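Xenavidin (Xenopus tropicalis, PDB 2UYW) binds biotin as a tetrameric member of the avidin family, one vitamin molecule lying in the open end of a subunit's eight-stranded barrel. Local coordinates at residues A[93-98]-A[112-117]; A[5-10]-A[23-28]; A[12-17]-A[117-122]. All coordinates share one frame; numbering follows the deposited sequence.

Contact 1: residues A[93-98]-A[112-117]; sequences HTMWLL and TRVGAN. With BTN (biotin), chain C; FMT (formic acid), chain G.
Trp96 lies flat between Gly115 and biotin. Over one face of its indole, Gly115 CA stands 3.8 Å from the centroid of the five-membered ring, a CH-pi contact that a residue without a side chain makes possible; over the opposite face biotin C6 comes to 3.5 Å from Trp96 CE2. The ring reaches this place because Trp96 CG sits between its backbone N and carbonyl carbon (chi1 53°). Beside it, Asn117 turns its amide so that OD1 takes the ureido N-H of biotin N1 at 3.0 Å, almost straight at 171°. Trp78 NE1 also donates to Asn117 OD1, so two N-H groups fix the amide's rotation. Trp96 NE1 donates to a water at 3.1 Å, and that water donates in turn to Ala116 O.

Behind these side chains, strands 93-98 and 112-117 run antiparallel, with Thr94-Asn117, Trp96-Gly115 and Leu98-Arg113 as hydrogen-bonded pairs. Thr94 OG1 adds a bond of 2.8 Å to Asn117 O, which already accepts from Thr94 N. The other face of the sheet carries Met95, Leu97, Val114 and Ala116, with Met95 SD 3.7 Å from Ala116 CB, and packs against neighbouring subunits. One strand pair thus serves ligand and tetramer, offering biotin an aromatic face and one carbonyl oxygen, Asn117 OD1, shared between biotin N1 and Trp78 NE1.

Contact 2: residues A[5-10]-A[23-28]; sequences KCNLQG and ESVSQN
At the end of the avidin barrel away from biotin, segment 5-10, leading into strand 10-14, passes segment 23-28 in the hairpin loop between strands 19-22 and 30-36. Val25 is the residue of 23-28 that points toward 5-10: its CG2 comes to 3.6 Å from Asn7 OD1, the two side chains lying alongside but running opposite ways. Asn7 CG is anti to the backbone N (chi1 -157°), which brings the amide end nearer to 23-28.

A water joins the two segments. It accepts from Val25 N at 3.1 Å and donates to Asn7 OD1 at 2.7 Å; a further bond, to Gln9 OE1, is unusually short at 2.5 Å and carries less weight. Further along, Gln9 CB lies 3.9 Å from Glu23 O, where 23-28 leaves its strand. Gly10 and Ile22 pair by backbone hydrogen bonding as strands 10-14 and 19-22 start the up-and-down meander of the barrel.

Segment 5-10 is tied down from other directions as well: Cys6 forms a disulfide with Cys82, and Leu8 O accepts from Trp12 NE1. Glu23 turns away from 5-10, and its OE2 accepts a hydrogen bond from Thr32 OG1.

Contact 3: residues A[12-17]-A[117-122]; sequences WRNKLG and NTFTRL. With BTN (biotin), chain C; FMT (formic acid), chain D.
Arg121 folds back over Trp12 where the first and last strands of the avidin barrel meet and close it. Its CB points away from 12-17, yet CG already comes to 4.0 Å from Trp12 CZ3, and a bend at chi2 (-71°) carries CD over the six-membered ring, 3.7 Å from the centroid and nearly on its normal. NE passes above the bond between CH2 and CZ2, and CZ rests 3.3 Å from Trp12 CZ2. The guanidinium is thus stacked on the indole with planes 11° apart, while its N-H groups find partners of their own: NE a salt bridge with Glu90, NH1 a hydrogen bond to Gln9 O.

Between the strands, Arg13 and Thr120 form a hydrogen-bonded antiparallel pair. One step on, Asn14 CB lies over a face of the Phe119 ring, 3.8 Å from its centroid. From there Asn14 ND2 donates to biotin O3 at 2.9 Å, and Asn14 OD1 accepts from Ser18 N, which settles the turn of the amide. A type I turn runs from Asn14 to Gly17 and sets Leu16 CD1 against the ureido ring. A formic acid molecule, probably from the crystallisation liquor, lodges beside this turn, its O2 gripped by Lys15 N and by Thr118 N, the latter at 2.8 Å.

Overall arrangement
Contacts 1 and 3 occupy successive stretches of strand 112-121 and share Asn117, with centres 14 Å apart; both contacts touch the same biotin. Strand 112-121 has strand 90-99 on one side and strand 10-14 on the other, so contact 1 joins the last two strands while contact 3 closes the barrel by bringing its first and last strands together. Contact 2, at the far end, has its centre 22 Å from that of contact 1 and 17 Å from that of contact 3, which it meets through Arg121. Along the chain, contact 2 ends before contact 1 begins, contact 1 falls within the span of contact 3, and contacts 2 and 3 alternate. Strand 112-121 thus both lines the biotin site and closes the barrel.

Contact 1: residues A[93-98]-A[112-117]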
# COMPACT_ATOMS: atom_id res chain seq x y z
N HIS A 93 7.12 1.13 -14.38
CA HIS A 93 6.14 1.69 -13.43
C HIS A 93 6.12 0.78 -12.21
O HIS A 93 5.76 -0.39 -12.35
CB HIS A 93 4.75 1.74 -14.06
CG HIS A 93 4.63 2.70 -15.20
ND1 HIS A 93 4.49 4.06 -15.03
CD2 HIS A 93 4.61 2.50 -16.54
CE1 HIS A 93 4.40 4.65 -16.20
NE2 HIS A 93 4.46 3.73 -17.14
N THR A 94 6.50 1.28 -11.02
CA THR A 94 6.63 0.44 -9.82
C THR A 94 5.89 1.00 -8.58
O THR A 94 5.63 2.22 -8.48
CB THR A 94 8.11 0.19 -9.43
OG1 THR A 94 8.65 1.35 -8.78
CG2 THR A 94 8.96 -0.10 -10.70
N MET A 95 5.57 0.08 -7.66
CA MET A 95 5.17 0.41 -6.31
C MET A 95 6.14 -0.32 -5.39
O MET A 95 6.65 -1.41 -5.76
CB MET A 95 3.74 -0.07 -6.03
CG MET A 95 2.68 0.59 -6.89
SD MET A 95 2.43 2.32 -6.42
CE MET A 95 1.80 2.24 -4.76
N TRP A 96 6.39 0.22 -4.21
CA TRP A 96 7.38 -0.34 -3.28
C TRP A 96 6.81 -0.36 -1.85
O TRP A 96 5.91 0.44 -1.51
CB TRP A 96 8.73 0.42 -3.32
CG TRP A 96 8.69 1.95 -3.12
CD1 TRP A 96 8.78 2.93 -4.09
CD2 TRP A 96 8.63 2.65 -1.86
NE1 TRP A 96 8.73 4.18 -3.51
CE2 TRP A 96 8.65 4.04 -2.15
CE3 TRP A 96 8.52 2.23 -0.52
CZ2 TRP A 96 8.59 5.03 -1.15
CZ3 TRP A 96 8.45 3.23 0.49
CH2 TRP A 96 8.51 4.61 0.16
N LEU A 97 7.33 -1.29 -1.07
CA LEU A 97 7.12 -1.38 0.39
C LEU A 97 8.50 -1.33 1.04
O LEU A 97 9.40 -2.10 0.68
CB LEU A 97 6.46 -2.72 0.77
CG LEU A 97 5.04 -2.88 0.23
CD1 LEU A 97 4.59 -4.29 0.54
CD2 LEU A 97 4.05 -1.82 0.86
N LEU A 98 8.66 -0.43 2.01
CA LEU A 98 9.91 -0.29 2.75
C LEU A 98 9.63 -0.71 4.19
O LEU A 98 8.87 -0.04 4.93
CB LEU A 98 10.42 1.17 2.66
CG LEU A 98 11.48 1.68 3.64
CD1 LEU A 98 12.65 0.77 3.82
CD2 LEU A 98 11.94 3.12 3.22
N THR A 112 5.91 -0.35 8.06
CA THR A 112 5.89 -0.50 6.59
C THR A 112 5.45 0.77 5.88
O THR A 112 4.30 1.20 6.04
CB THR A 112 4.95 -1.66 6.16
OG1 THR A 112 5.28 -2.82 6.92
CG2 THR A 112 5.12 -1.95 4.69
N ARG A 113 6.37 1.35 5.10
CA ARG A 113 6.05 2.52 4.28
C ARG A 113 5.74 2.05 2.86
O ARG A 113 6.19 0.97 2.43
CB ARG A 113 7.22 3.52 4.25
CG ARG A 113 7.36 4.35 5.53
CD ARG A 113 8.67 5.14 5.43
NE ARG A 113 8.85 6.09 6.52
CZ ARG A 113 9.37 5.80 7.72
NH1 ARG A 113 9.72 4.55 8.02
NH2 ARG A 113 9.54 6.78 8.62
N VAL A 114 4.99 2.87 2.13
CA VAL A 114 4.62 2.53 0.75
C VAL A 114 4.88 3.76 -0.14
O VAL A 114 4.79 4.90 0.33
CB VAL A 114 3.12 2.07 0.69
CG1 VAL A 114 2.15 3.17 1.17
CG2 VAL A 114 2.73 1.54 -0.72
N GLY A 115 5.19 3.52 -1.41
CA GLY A 115 5.28 4.60 -2.41
C GLY A 115 5.30 4.06 -3.83
O GLY A 115 5.21 2.84 -4.04
N ALA A 116 5.37 4.98 -4.80
CA ALA A 116 5.60 4.64 -6.21
C ALA A 116 6.98 5.12 -6.65
O ALA A 116 7.48 6.13 -6.17
CB ALA A 116 4.52 5.26 -7.09
N ASN A 117 7.57 4.42 -7.61
CA ASN A 117 8.78 4.90 -8.26
C ASN A 117 8.61 4.68 -9.76
O ASN A 117 7.99 3.70 -10.17
CB ASN A 117 10.04 4.11 -7.83
CG ASN A 117 10.65 4.59 -6.51
OD1 ASN A 117 11.54 3.91 -5.99
ND2 ASN A 117 10.23 5.76 -5.99
C11 BTN C . 16.91 3.00 4.72
O11 BTN C . 16.88 2.35 5.80
O12 BTN C . 16.86 4.26 4.77
C10 BTN C . 17.06 2.27 3.40
C9 BTN C . 16.95 3.12 2.14
C8 BTN C . 15.49 3.23 1.65
C7 BTN C . 15.36 4.08 0.40
C2 BTN C . 13.96 4.10 -0.22
S1 BTN C . 13.49 2.63 -0.93
C6 BTN C . 12.05 3.44 -1.68
C5 BTN C . 12.56 4.81 -2.12
N1 BTN C . 13.03 4.72 -3.47
C3 BTN C . 14.34 4.98 -3.53
O3 BTN C . 15.04 4.94 -4.74
N2 BTN C . 14.85 5.22 -2.34
C4 BTN C . 13.79 5.17 -1.31
C FMT G . 11.44 3.93 11.17
O1 FMT G . 10.38 3.31 11.30
O2 FMT G . 11.61 4.85 10.36
O HOH W 1 9.15 7.28 -3.77
O HOH W 2 9.35 1.85 7.05

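Contact 2: residues A[5-10]-A[23-28]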
# COMPACT_ATOMS: atom_id res chain seq x y z
N LYS A 5 12.44 -4.19 -25.93
CA LYS A 5 11.35 -5.12 -25.67
C LYS A 5 11.33 -5.50 -24.19
O LYS A 5 10.99 -6.63 -23.83
CB LYS A 5 11.53 -6.39 -26.50
CG LYS A 5 11.47 -6.19 -28.02
CD LYS A 5 10.26 -6.86 -28.66
CE LYS A 5 8.94 -6.26 -28.21
NZ LYS A 5 7.80 -6.96 -28.87
N CYS A 6 11.74 -4.54 -23.35
CA CYS A 6 11.66 -4.65 -21.90
C CYS A 6 12.45 -5.78 -21.25
O CYS A 6 12.04 -6.35 -20.23
CB CYS A 6 10.20 -4.69 -21.48
SG CYS A 6 9.42 -3.07 -21.58
N ASN A 7 13.60 -6.11 -21.84
CA ASN A 7 14.57 -6.95 -21.14
C ASN A 7 15.26 -6.07 -20.10
O ASN A 7 15.86 -5.05 -20.46
CB ASN A 7 15.57 -7.54 -22.13
CG ASN A 7 16.24 -8.81 -21.61
OD1 ASN A 7 16.89 -8.79 -20.56
ND2 ASN A 7 16.09 -9.91 -22.35
N LEU A 8 15.14 -6.42 -18.82
CA LEU A 8 15.49 -5.46 -17.75
C LEU A 8 16.99 -5.20 -17.53
O LEU A 8 17.34 -4.30 -16.76
CB LEU A 8 14.81 -5.83 -16.42
CG LEU A 8 13.28 -5.76 -16.21
CD1 LEU A 8 12.98 -6.12 -14.78
CD2 LEU A 8 12.65 -4.42 -16.56
N GLN A 9 17.85 -5.97 -18.20
CA GLN A 9 19.31 -5.81 -18.10
C GLN A 9 19.72 -4.34 -18.35
O GLN A 9 19.21 -3.70 -19.27
CB GLN A 9 20.06 -6.79 -19.04
CG GLN A 9 19.81 -6.67 -20.58
CD GLN A 9 20.75 -7.56 -21.44
OE1 GLN A 9 20.80 -8.78 -21.27
NE2 GLN A 9 21.47 -6.95 -22.39
N GLY A 10 20.58 -3.80 -17.49
CA GLY A 10 21.11 -2.45 -17.68
C GLY A 10 21.01 -1.47 -16.53
O GLY A 10 20.70 -1.85 -15.40
N GLU A 23 21.67 -7.08 -13.83
CA GLU A 23 22.57 -7.93 -14.64
C GLU A 23 21.79 -8.80 -15.65
O GLU A 23 20.55 -8.75 -15.70
CB GLU A 23 23.44 -8.81 -13.73
CG GLU A 23 24.28 -8.04 -12.69
CD GLU A 23 25.04 -8.98 -11.74
OE1 GLU A 23 25.94 -9.70 -12.21
OE2 GLU A 23 24.75 -9.00 -10.52
N SER A 24 22.51 -9.58 -16.46
CA SER A 24 21.86 -10.52 -17.38
C SER A 24 20.73 -11.29 -16.68
O SER A 24 20.92 -11.87 -15.60
CB SER A 24 22.87 -11.50 -17.98
OG SER A 24 23.59 -10.91 -19.05
N VAL A 25 19.56 -11.28 -17.31
CA VAL A 25 18.42 -12.06 -16.86
C VAL A 25 18.62 -13.52 -17.28
O VAL A 25 18.91 -13.81 -18.46
CB VAL A 25 17.09 -11.49 -17.43
CG1 VAL A 25 15.89 -12.23 -16.85
CG2 VAL A 25 16.98 -9.99 -17.13
N SER A 26 18.46 -14.42 -16.33
CA SER A 26 18.58 -15.86 -16.56
C SER A 26 17.40 -16.42 -17.36
O SER A 26 16.39 -15.71 -17.57
CB SER A 26 18.70 -16.58 -15.22
OG SER A 26 19.87 -16.14 -14.56
N GLN A 27 17.54 -17.67 -17.80
CA GLN A 27 16.53 -18.30 -18.66
C GLN A 27 15.14 -18.37 -18.02
O GLN A 27 14.13 -18.32 -18.72
CB GLN A 27 16.98 -19.68 -19.18
CG GLN A 27 17.37 -20.74 -18.14
CD GLN A 27 17.99 -21.98 -18.81
OE1 GLN A 27 19.15 -22.33 -18.56
NE2 GLN A 27 17.21 -22.63 -19.69
N ASN A 28 15.11 -18.45 -16.69
CA ASN A 28 13.85 -18.53 -15.95
C ASN A 28 13.34 -17.16 -15.49
O ASN A 28 12.32 -17.07 -14.78
CB ASN A 28 14.03 -19.44 -14.73
CG ASN A 28 14.95 -18.83 -13.69
OD1 ASN A 28 15.80 -17.98 -14.00
ND2 ASN A 28 14.77 -19.25 -12.44
O HOH W 3 19.11 -10.28 -20.25

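Contact 3: residues A[12-17]-A[117-122]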
# COMPACT_ATOMS: atom_id res chain seq x y z
N TRP A 12 19.31 1.93 -14.81
CA TRP A 12 18.05 2.66 -14.71
C TRP A 12 18.15 3.71 -13.62
O TRP A 12 18.94 3.57 -12.68
CB TRP A 12 16.89 1.73 -14.35
CG TRP A 12 16.63 0.58 -15.27
CD1 TRP A 12 17.21 -0.66 -15.23
CD2 TRP A 12 15.67 0.53 -16.34
NE1 TRP A 12 16.70 -1.46 -16.21
CE2 TRP A 12 15.74 -0.76 -16.91
CE3 TRP A 12 14.77 1.47 -16.89
CZ2 TRP A 12 14.95 -1.14 -18.01
CZ3 TRP A 12 13.97 1.08 -17.97
CH2 TRP A 12 14.07 -0.21 -18.52
N ARG A 13 17.32 4.74 -13.75
CA ARG A 13 17.28 5.81 -12.78
C ARG A 13 15.83 6.14 -12.48
O ARG A 13 15.00 6.16 -13.40
CB ARG A 13 17.96 7.05 -13.34
CG ARG A 13 18.38 8.08 -12.30
CD ARG A 13 18.66 9.42 -13.00
NE ARG A 13 17.40 10.17 -13.04
CZ ARG A 13 17.17 11.31 -12.39
NH1 ARG A 13 18.14 11.90 -11.68
NH2 ARG A 13 15.97 11.87 -12.49
N ASN A 14 15.53 6.42 -11.22
CA ASN A 14 14.20 6.93 -10.86
C ASN A 14 14.20 8.42 -10.60
O ASN A 14 15.25 9.06 -10.66
CB ASN A 14 13.54 6.12 -9.70
CG ASN A 14 14.18 6.36 -8.32
OD1 ASN A 14 14.86 7.37 -8.09
ND2 ASN A 14 13.95 5.43 -7.40
N LYS A 15 13.03 8.96 -10.29
CA LYS A 15 12.86 10.41 -10.18
C LYS A 15 13.53 11.00 -8.94
O LYS A 15 13.87 12.20 -8.93
CB LYS A 15 11.37 10.79 -10.23
CG LYS A 15 10.69 10.44 -11.55
CD LYS A 15 9.29 11.05 -11.66
CE LYS A 15 8.30 10.42 -10.70
NZ LYS A 15 6.98 11.11 -10.75
N LEU A 16 13.75 10.16 -7.90
CA LEU A 16 14.48 10.55 -6.70
C LEU A 16 15.95 10.63 -7.00
O LEU A 16 16.72 11.19 -6.22
CB LEU A 16 14.31 9.52 -5.58
CG LEU A 16 12.93 9.42 -4.95
CD1 LEU A 16 12.82 8.22 -4.04
CD2 LEU A 16 12.66 10.71 -4.20
N GLY A 17 16.35 10.05 -8.12
CA GLY A 17 17.73 10.00 -8.54
C GLY A 17 18.47 8.75 -8.08
O GLY A 17 19.68 8.71 -8.15
N ASN A 117 7.57 4.42 -7.61
CA ASN A 117 8.78 4.90 -8.26
C ASN A 117 8.61 4.68 -9.76
O ASN A 117 7.99 3.70 -10.17
CB ASN A 117 10.04 4.11 -7.83
CG ASN A 117 10.65 4.59 -6.51
OD1 ASN A 117 11.54 3.91 -5.99
ND2 ASN A 117 10.23 5.76 -5.99
N THR A 118 9.17 5.58 -10.55
CA THR A 118 9.16 5.46 -12.00
C THR A 118 10.62 5.47 -12.47
O THR A 118 11.33 6.44 -12.21
CB THR A 118 8.33 6.60 -12.64
OG1 THR A 118 7.01 6.61 -12.07
CG2 THR A 118 8.22 6.43 -14.14
N PHE A 119 11.05 4.40 -13.14
CA PHE A 119 12.43 4.24 -13.64
C PHE A 119 12.48 4.38 -15.15
O PHE A 119 11.64 3.86 -15.87
CB PHE A 119 13.01 2.86 -13.29
CG PHE A 119 13.17 2.61 -11.82
CD1 PHE A 119 14.36 2.93 -11.17
CD2 PHE A 119 12.11 2.05 -11.08
CE1 PHE A 119 14.52 2.70 -9.81
CE2 PHE A 119 12.24 1.84 -9.69
CZ PHE A 119 13.45 2.15 -9.05
N THR A 120 13.52 5.06 -15.62
CA THR A 120 13.80 5.15 -17.05
C THR A 120 15.29 4.89 -17.24
O THR A 120 16.05 4.98 -16.28
CB THR A 120 13.46 6.55 -17.62
OG1 THR A 120 14.10 7.57 -16.83
CG2 THR A 120 11.94 6.81 -17.69
N ARG A 121 15.68 4.60 -18.48
CA ARG A 121 17.10 4.47 -18.85
C ARG A 121 17.77 5.84 -18.74
O ARG A 121 17.14 6.86 -19.02
CB ARG A 121 17.23 3.96 -20.29
CG ARG A 121 16.50 2.66 -20.63
CD ARG A 121 17.14 1.44 -20.00
NE ARG A 121 16.77 0.20 -20.67
CZ ARG A 121 17.27 -1.00 -20.35
NH1 ARG A 121 18.16 -1.10 -19.37
NH2 ARG A 121 16.89 -2.09 -20.99
N LEU A 122 19.05 5.87 -18.35
CA LEU A 122 19.79 7.13 -18.12
C LEU A 122 19.78 8.11 -19.30
O LEU A 122 20.47 7.91 -20.32
CB LEU A 122 21.24 6.84 -17.69
CG LEU A 122 21.48 6.03 -16.40
CD1 LEU A 122 22.92 5.55 -16.37
CD2 LEU A 122 21.17 6.82 -15.14
C11 BTN C . 16.91 3.00 4.72
O11 BTN C . 16.88 2.35 5.80
O12 BTN C . 16.86 4.26 4.77
C10 BTN C . 17.06 2.27 3.40
C9 BTN C . 16.95 3.12 2.14
C8 BTN C . 15.49 3.23 1.65
C7 BTN C . 15.36 4.08 0.40
C2 BTN C . 13.96 4.10 -0.22
S1 BTN C . 13.49 2.63 -0.93
C6 BTN C . 12.05 3.44 -1.68
C5 BTN C . 12.56 4.81 -2.12
N1 BTN C . 13.03 4.72 -3.47
C3 BTN C . 14.34 4.98 -3.53
O3 BTN C . 15.04 4.94 -4.74
N2 BTN C . 14.85 5.22 -2.34
C4 BTN C . 13.79 5.17 -1.31
C FMT D . 10.57 8.11 -8.23
O1 FMT D . 9.47 8.36 -7.74
O2 FMT D . 10.61 7.62 -9.35